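Local coordinates for alpha-catenin-like protein hmp-1 (Caenorhabditis elegans, PDB 5XA5) that binds beta-catenin, cadherin and actin filaments at cell junctions and is required for cell migration and cell shape changes as the embryo's body encloses and elongates, at residues Glu185-Val190 with Ala212-Ala217; Gln162-Asp167 with Arg238-Thr243; Lys147-Lys152 with Ser256-Gln261. All coordinates share one frame; numbering follows the deposited sequence. Where two conformers were deposited one is given.

Contact 1 (Glu185-Val190 with Ala212-Ala217); sequences ELDITV and ALRQTA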
# COMPACT_ATOMS: atom_id res chain seq x y z
N GLU A 185 5.16 -17.22 4.35
CA GLU A 185 5.01 -15.79 4.63
C GLU A 185 4.51 -15.04 3.39
O GLU A 185 3.57 -14.24 3.46
CB GLU A 185 6.34 -15.18 5.09
CG GLU A 185 6.51 -15.00 6.59
CD GLU A 185 7.97 -15.08 7.02
OE1 GLU A 185 8.86 -15.21 6.15
OE2 GLU A 185 8.23 -15.01 8.24
N LEU A 186 5.14 -15.31 2.26
CA LEU A 186 4.78 -14.65 1.01
C LEU A 186 3.37 -15.03 0.61
O LEU A 186 2.60 -14.19 0.15
CB LEU A 186 5.75 -15.02 -0.10
CG LEU A 186 5.55 -14.42 -1.49
CD1 LEU A 186 5.68 -12.89 -1.49
CD2 LEU A 186 6.51 -15.03 -2.51
N ASP A 187 3.03 -16.30 0.80
CA ASP A 187 1.71 -16.80 0.41
C ASP A 187 0.60 -16.04 1.12
O ASP A 187 -0.40 -15.67 0.50
CB ASP A 187 1.61 -18.30 0.71
CG ASP A 187 0.37 -18.93 0.15
OD1 ASP A 187 0.43 -19.43 -0.99
OD2 ASP A 187 -0.67 -18.91 0.84
N ILE A 188 0.78 -15.78 2.42
CA ILE A 188 -0.21 -15.04 3.19
C ILE A 188 -0.41 -13.63 2.63
O ILE A 188 -1.55 -13.21 2.41
CB ILE A 188 0.18 -14.92 4.67
CG1 ILE A 188 0.23 -16.30 5.32
CG2 ILE A 188 -0.79 -14.01 5.42
CD1 ILE A 188 0.97 -16.34 6.63
N THR A 189 0.68 -12.92 2.37
CA THR A 189 0.58 -11.53 1.93
C THR A 189 0.03 -11.45 0.51
O THR A 189 -0.73 -10.54 0.16
CB THR A 189 1.95 -10.82 1.99
OG1 THR A 189 2.78 -11.29 0.93
CG2 THR A 189 2.62 -11.10 3.32
N VAL A 190 0.39 -12.42 -0.33
CA VAL A 190 -0.12 -12.43 -1.70
C VAL A 190 -1.62 -12.73 -1.77
O VAL A 190 -2.34 -12.13 -2.56
CB VAL A 190 0.67 -13.43 -2.56
CG1 VAL A 190 -0.05 -13.73 -3.85
CG2 VAL A 190 2.04 -12.86 -2.82
N ALA A 212 1.30 -21.55 -8.81
CA ALA A 212 2.46 -22.11 -9.52
C ALA A 212 3.67 -22.14 -8.60
O ALA A 212 4.42 -23.13 -8.59
CB ALA A 212 2.75 -21.29 -10.76
N LEU A 213 3.89 -21.07 -7.84
CA LEU A 213 4.98 -21.09 -6.87
C LEU A 213 4.82 -22.23 -5.86
O LEU A 213 5.78 -22.94 -5.58
CB LEU A 213 5.09 -19.74 -6.13
CG LEU A 213 6.11 -19.68 -4.99
CD1 LEU A 213 7.52 -19.95 -5.51
CD2 LEU A 213 6.05 -18.34 -4.24
N ARG A 214 3.62 -22.38 -5.30
CA ARG A 214 3.41 -23.42 -4.29
C ARG A 214 3.63 -24.83 -4.83
O ARG A 214 4.11 -25.71 -4.11
CB ARG A 214 1.99 -23.33 -3.71
CG ARG A 214 1.71 -22.07 -2.93
CD ARG A 214 2.83 -21.72 -1.96
NE ARG A 214 3.10 -22.77 -0.98
CZ ARG A 214 2.55 -22.85 0.23
NH1 ARG A 214 1.65 -21.95 0.61
NH2 ARG A 214 2.89 -23.83 1.05
N GLN A 215 3.27 -25.05 -6.09
CA GLN A 215 3.46 -26.37 -6.71
C GLN A 215 4.91 -26.61 -7.11
O GLN A 215 5.41 -27.74 -7.01
CB GLN A 215 2.56 -26.49 -7.94
CG GLN A 215 2.99 -27.58 -8.92
CD GLN A 215 2.50 -27.32 -10.33
OE1 GLN A 215 3.29 -27.01 -11.22
NE2 GLN A 215 1.20 -27.43 -10.54
N THR A 216 5.58 -25.57 -7.57
CA THR A 216 6.93 -25.72 -8.12
C THR A 216 8.00 -25.85 -7.05
O THR A 216 8.96 -26.62 -7.20
CB THR A 216 7.28 -24.54 -9.05
OG1 THR A 216 6.36 -24.52 -10.15
CG2 THR A 216 8.69 -24.68 -9.57
N ALA A 217 7.88 -25.11 -5.95
CA ALA A 217 8.98 -25.13 -5.00
C ALA A 217 9.30 -26.54 -4.41
O ALA A 217 10.48 -26.90 -4.31
CB ALA A 217 8.73 -24.11 -3.88
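D187 on helix 169-196 reaches across to R214 on the next helix, 200-229, in a salt bridge between neighbours of the four-helix bundle at the C-terminal end of this N-terminal, vinculin-family piece. With chi1 at -171°, the aspartate has CG anti to its backbone N and beside the carbonyl carbon. D187 CB lies 3.7 Å from R214 NH1. One atom on, D187 CG is at 3.3 Å from that same NH1, in the guanidinium plane and at its edge. D187 OD1 then accepts a weak hydrogen bond from R214 NH1, 3.2 Å long but fairly straight at 166°, while touching R214 CD at 3.5 Å. OD2 stays more distant and pairs with R191. The two flat groups are turned 81° apart, so they form no parallel, two-bond fork. R214 gets there by bending at chi2 and chi3, and its NH2 goes to E184. Next door, L186 CD2 meets L213 CD2 at 3.8 Å, the two leucines crossing almost at right angles. R210 also bridges to D187 OD1, so this buried carboxylate has three arginines round it, which would be expected to keep it ionised.

Contact 2 (Gln162-Asp167 with Arg238-Thr243); sequences QMIEAD and RNRDYT
R240, on helix 234-258, stretches over to the last turn of helix 117-165 and lays one face of its guanidinium against I164. The apolar part of the touch is light: I164 CG2 sits over that face, 4.4 Å from R240 CZ. A chi1 of -67° in the isoleucine leaves CG2 anti to the backbone N and directed at the arginine. R240 pays for its reach at the root: chi1 is 114°, well off any staggered value, and from there the chain runs extended from CG to NE, carrying the guanidinium over to helix 117-165. The I164 carbonyl is the polar target, but no direct hydrogen bond forms; I164 O and R240 NH1 are 3.2 Å apart at a poor angle. A water at the edge of the guanidinium, in its plane, lies between them and probably bridges: it donates to I164 O at 3.1 Å, while its approach to R240 NH2 is doubtfully short. D241 OD1 lies in the same plane and forms a long salt bridge with R240 NE, 3.9 Å away. The side chain of F227, from helix 200-229, touches the arginine too. E165 is near without its charged atoms making contact. This is a surface contact joining two helices of the bundle: a positive group set beside the carbonyl end of a helix, where the helix dipole would probably attract it, with a water that may relay the hydrogen bond.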
# COMPACT_ATOMS: atom_id res chain seq x y z
N GLN A 162 20.18 -20.04 -4.18
CA GLN A 162 21.20 -20.69 -3.37
C GLN A 162 20.94 -22.18 -3.28
O GLN A 162 21.89 -22.97 -3.28
CB GLN A 162 21.25 -20.06 -1.97
CG GLN A 162 21.88 -18.68 -1.99
CD GLN A 162 21.83 -18.01 -0.64
OE1 GLN A 162 21.99 -18.66 0.39
NE2 GLN A 162 21.67 -16.69 -0.63
N MET A 163 19.66 -22.57 -3.23
CA MET A 163 19.33 -23.99 -3.14
C MET A 163 19.78 -24.73 -4.40
O MET A 163 20.38 -25.82 -4.31
CB MET A 163 17.83 -24.18 -2.90
CG MET A 163 17.48 -25.61 -2.53
SD MET A 163 15.76 -25.85 -2.06
CE MET A 163 14.94 -25.69 -3.66
N ILE A 164 19.57 -24.11 -5.56
CA ILE A 164 19.96 -24.68 -6.84
C ILE A 164 21.48 -24.80 -6.93
O ILE A 164 22.02 -25.75 -7.52
CB ILE A 164 19.42 -23.79 -7.99
CG1 ILE A 164 17.89 -23.87 -8.01
CG2 ILE A 164 20.01 -24.20 -9.33
CD1 ILE A 164 17.23 -22.82 -8.90
N GLU A 165 22.19 -23.85 -6.32
CA GLU A 165 23.65 -23.84 -6.40
C GLU A 165 24.33 -24.69 -5.33
O GLU A 165 25.53 -24.97 -5.43
CB GLU A 165 24.18 -22.40 -6.29
CG GLU A 165 23.78 -21.52 -7.44
CD GLU A 165 24.40 -21.97 -8.75
OE1 GLU A 165 25.57 -22.42 -8.74
OE2 GLU A 165 23.69 -21.87 -9.77
N ALA A 166 23.57 -25.11 -4.32
CA ALA A 166 24.16 -25.84 -3.19
C ALA A 166 24.86 -27.10 -3.64
O ALA A 166 24.39 -27.79 -4.54
CB ALA A 166 23.08 -26.19 -2.15
N ASP A 167 25.98 -27.39 -2.99
CA ASP A 167 26.82 -28.50 -3.42
C ASP A 167 26.77 -29.67 -2.45
O ASP A 167 27.48 -30.65 -2.64
CB ASP A 167 28.28 -28.03 -3.59
CG ASP A 167 28.86 -27.43 -2.32
OD1 ASP A 167 28.10 -27.17 -1.36
OD2 ASP A 167 30.09 -27.20 -2.28
N ARG A 238 18.23 -32.58 -16.08
CA ARG A 238 17.15 -32.02 -16.87
C ARG A 238 15.93 -31.62 -16.04
O ARG A 238 15.38 -30.54 -16.20
CB ARG A 238 16.76 -33.03 -17.93
CG ARG A 238 17.70 -32.96 -19.06
CD ARG A 238 17.56 -34.14 -19.92
NE ARG A 238 18.57 -34.10 -20.99
CZ ARG A 238 18.25 -33.88 -22.28
NH1 ARG A 238 16.96 -33.82 -22.60
NH2 ARG A 238 19.16 -33.86 -23.25
N ASN A 239 15.52 -32.52 -15.16
CA ASN A 239 14.41 -32.25 -14.27
C ASN A 239 14.70 -31.06 -13.36
O ASN A 239 13.84 -30.23 -13.12
CB ASN A 239 14.08 -33.48 -13.43
CG ASN A 239 12.86 -33.30 -12.58
OD1 ASN A 239 12.83 -33.71 -11.42
ND2 ASN A 239 11.83 -32.67 -13.15
N ARG A 240 15.92 -30.97 -12.86
CA ARG A 240 16.25 -29.85 -11.99
C ARG A 240 16.24 -28.54 -12.78
O ARG A 240 15.73 -27.53 -12.28
CB ARG A 240 17.60 -30.06 -11.31
CG ARG A 240 18.67 -29.08 -11.73
CD ARG A 240 19.80 -28.97 -10.73
NE ARG A 240 20.90 -28.17 -11.26
CZ ARG A 240 22.00 -27.88 -10.58
NH1 ARG A 240 22.17 -28.36 -9.35
NH2 ARG A 240 22.94 -27.14 -11.15
N ASP A 241 16.78 -28.56 -14.00
CA ASP A 241 16.78 -27.35 -14.83
C ASP A 241 15.36 -26.93 -15.16
O ASP A 241 15.04 -25.74 -15.16
CB ASP A 241 17.56 -27.56 -16.13
CG ASP A 241 19.05 -27.78 -15.91
OD1 ASP A 241 19.55 -27.42 -14.83
OD2 ASP A 241 19.71 -28.28 -16.84
N TYR A 242 14.52 -27.90 -15.46
CA TYR A 242 13.15 -27.62 -15.87
C TYR A 242 12.35 -27.03 -14.73
O TYR A 242 11.62 -26.04 -14.92
CB TYR A 242 12.49 -28.91 -16.38
CG TYR A 242 11.04 -28.76 -16.75
CD1 TYR A 242 10.67 -28.40 -18.03
CD2 TYR A 242 10.04 -29.00 -15.81
CE1 TYR A 242 9.34 -28.26 -18.38
CE2 TYR A 242 8.71 -28.87 -16.15
CZ TYR A 242 8.37 -28.50 -17.43
OH TYR A 242 7.04 -28.37 -17.77
N THR A 243 12.47 -27.61 -13.54
CA THR A 243 11.74 -27.12 -12.38
C THR A 243 12.29 -25.75 -11.96
O THR A 243 11.55 -24.90 -11.50
CB THR A 243 11.80 -28.13 -11.21
OG1 THR A 243 13.16 -28.33 -10.79
CG2 THR A 243 11.22 -29.46 -11.66
O HOH W 1 24.44 -26.38 -9.27

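Contact 3 (Lys147-Lys152 with Ser256-Gln261); sequences KVIVDK and SVLNGQ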
# COMPACT_ATOMS: atom_id res chain seq x y z
N LYS A 147 5.93 -2.63 -2.96
CA LYS A 147 7.38 -2.82 -3.04
C LYS A 147 7.87 -3.75 -1.94
O LYS A 147 8.82 -4.51 -2.13
CB LYS A 147 8.13 -1.49 -2.95
CG LYS A 147 8.20 -0.74 -4.26
CD LYS A 147 9.17 0.43 -4.19
CE LYS A 147 9.47 0.97 -5.58
NZ LYS A 147 10.34 2.18 -5.53
N VAL A 148 7.21 -3.68 -0.79
CA VAL A 148 7.52 -4.60 0.30
C VAL A 148 7.22 -6.05 -0.08
O VAL A 148 8.01 -6.95 0.22
CB VAL A 148 6.76 -4.20 1.57
CG1 VAL A 148 6.87 -5.27 2.65
CG2 VAL A 148 7.29 -2.87 2.09
N ILE A 149 6.11 -6.28 -0.77
CA ILE A 149 5.79 -7.62 -1.23
C ILE A 149 6.83 -8.08 -2.24
O ILE A 149 7.29 -9.22 -2.19
CB ILE A 149 4.40 -7.71 -1.85
CG1 ILE A 149 3.37 -7.18 -0.86
CG2 ILE A 149 4.07 -9.15 -2.19
CD1 ILE A 149 1.96 -7.26 -1.36
N VAL A 150 7.18 -7.19 -3.16
CA VAL A 150 8.17 -7.53 -4.20
C VAL A 150 9.51 -7.89 -3.57
O VAL A 150 10.22 -8.80 -4.03
CB VAL A 150 8.32 -6.38 -5.23
CG1 VAL A 150 9.50 -6.62 -6.15
CG2 VAL A 150 7.03 -6.22 -6.03
N ASP A 151 9.86 -7.20 -2.48
CA ASP A 151 11.10 -7.49 -1.76
C ASP A 151 11.07 -8.91 -1.19
O ASP A 151 12.09 -9.61 -1.19
CB ASP A 151 11.30 -6.45 -0.64
CG ASP A 151 12.67 -6.52 -0.01
OD1 ASP A 151 12.80 -7.10 1.09
OD2 ASP A 151 13.63 -5.99 -0.61
N LYS A 152 9.89 -9.35 -0.76
CA LYS A 152 9.72 -10.71 -0.25
C LYS A 152 9.86 -11.75 -1.36
O LYS A 152 10.48 -12.80 -1.17
CB LYS A 152 8.35 -10.87 0.44
CG LYS A 152 8.19 -12.20 1.13
CD LYS A 152 9.16 -12.29 2.30
CE LYS A 152 8.92 -13.54 3.13
NZ LYS A 152 9.45 -13.36 4.52
N SER A 256 5.60 -9.31 -11.83
CA SER A 256 4.91 -8.66 -12.94
C SER A 256 3.50 -8.20 -12.55
O SER A 256 3.14 -7.04 -12.76
CB SER A 256 4.81 -9.60 -14.14
OG SER A 256 6.07 -9.74 -14.78
N VAL A 257 2.70 -9.11 -12.00
CA VAL A 257 1.32 -8.77 -11.65
C VAL A 257 1.26 -7.76 -10.51
O VAL A 257 0.43 -6.85 -10.54
CB VAL A 257 0.51 -10.04 -11.26
CG1 VAL A 257 -0.89 -9.68 -10.77
CG2 VAL A 257 0.41 -10.98 -12.44
N LEU A 258 2.11 -7.91 -9.50
CA LEU A 258 2.13 -6.93 -8.40
C LEU A 258 2.37 -5.52 -8.96
O LEU A 258 1.81 -4.55 -8.46
CB LEU A 258 3.20 -7.28 -7.37
CG LEU A 258 2.92 -8.48 -6.46
CD1 LEU A 258 4.20 -8.90 -5.74
CD2 LEU A 258 1.81 -8.15 -5.46
N ASN A 259 3.20 -5.44 -10.00
CA ASN A 259 3.47 -4.17 -10.68
C ASN A 259 2.44 -3.79 -11.74
O ASN A 259 2.64 -2.81 -12.47
CB ASN A 259 4.86 -4.23 -11.33
CG ASN A 259 5.97 -4.12 -10.32
OD1 ASN A 259 5.83 -3.47 -9.29
ND2 ASN A 259 7.10 -4.77 -10.60
N GLY A 260 1.35 -4.54 -11.83
CA GLY A 260 0.25 -4.17 -12.70
C GLY A 260 0.45 -4.58 -14.14
O GLY A 260 -0.21 -4.06 -15.05
N GLN A 261 1.36 -5.52 -14.35
CA GLN A 261 1.67 -6.01 -15.69
C GLN A 261 1.17 -7.43 -15.93
O GLN A 261 0.96 -8.19 -14.99
CB GLN A 261 3.18 -5.95 -15.90
CG GLN A 261 3.73 -4.56 -16.03
CD GLN A 261 5.14 -4.57 -16.54
OE1 GLN A 261 5.95 -5.41 -16.15
NE2 GLN A 261 5.47 -3.62 -17.42
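L258 turns CG beside its backbone N (chi1 -72°), and I149, with chi1 at -55°, holds CG2 anti to its own N; these two settings bring the methyls of helix 234-258 and helix 117-165 together inside a four-helix bundle of the vinculin family. L258 CD1 does most of the touching. It comes to 3.6 Å from I149 CG2, the two side chains crossing almost at a right angle, and to 3.9 Å from V150 CG2, with that valine and the leucine sliding past each other in opposite directions. L258 CD2 also reaches the isoleucine, 4.1 Å from I149 CG2. L206 from helix 200-229 also packs on L258, while L186 and T189 of helix 169-196 cover I149. Cutting L258 back to an alanine would probably open a gap facing I149 and V150, between helices 117-165 and 234-258, leaving their CG2 methyls without the branched tip that both rest on. At the border, the N259 side chain swings in until OD1 is 4.4 Å from V150 CG2. The helix stops right here in a Schellman motif, with G260 at positive phi as its C-prime residue: G260 N bonds to V257 O at 2.8 Å, and Q261 N reaches back to S256 O, also at 2.8 Å.

Contacts 2 and 3 tie the same pair, helices 117-165 and 234-258, at places whose centres are 25 Å apart; contact 1 joins the two helices that come between them in the chain. Contact 1 is buried, and its charges are met by several partners, beside a leucine-leucine contact. Contact 3 is partly buried and essentially apolar, without a hydrogen bond across its segments, next to a helix end. Contact 2 lies at the surface, where water takes part. Contact 1 touches both others: E185 forms a salt bridge with K152 and L186 packs on K152, while the T216 methyl rests on the T243 carbonyl. Contacts 2 and 3 do not touch, their nearest atoms being about 12 Å apart.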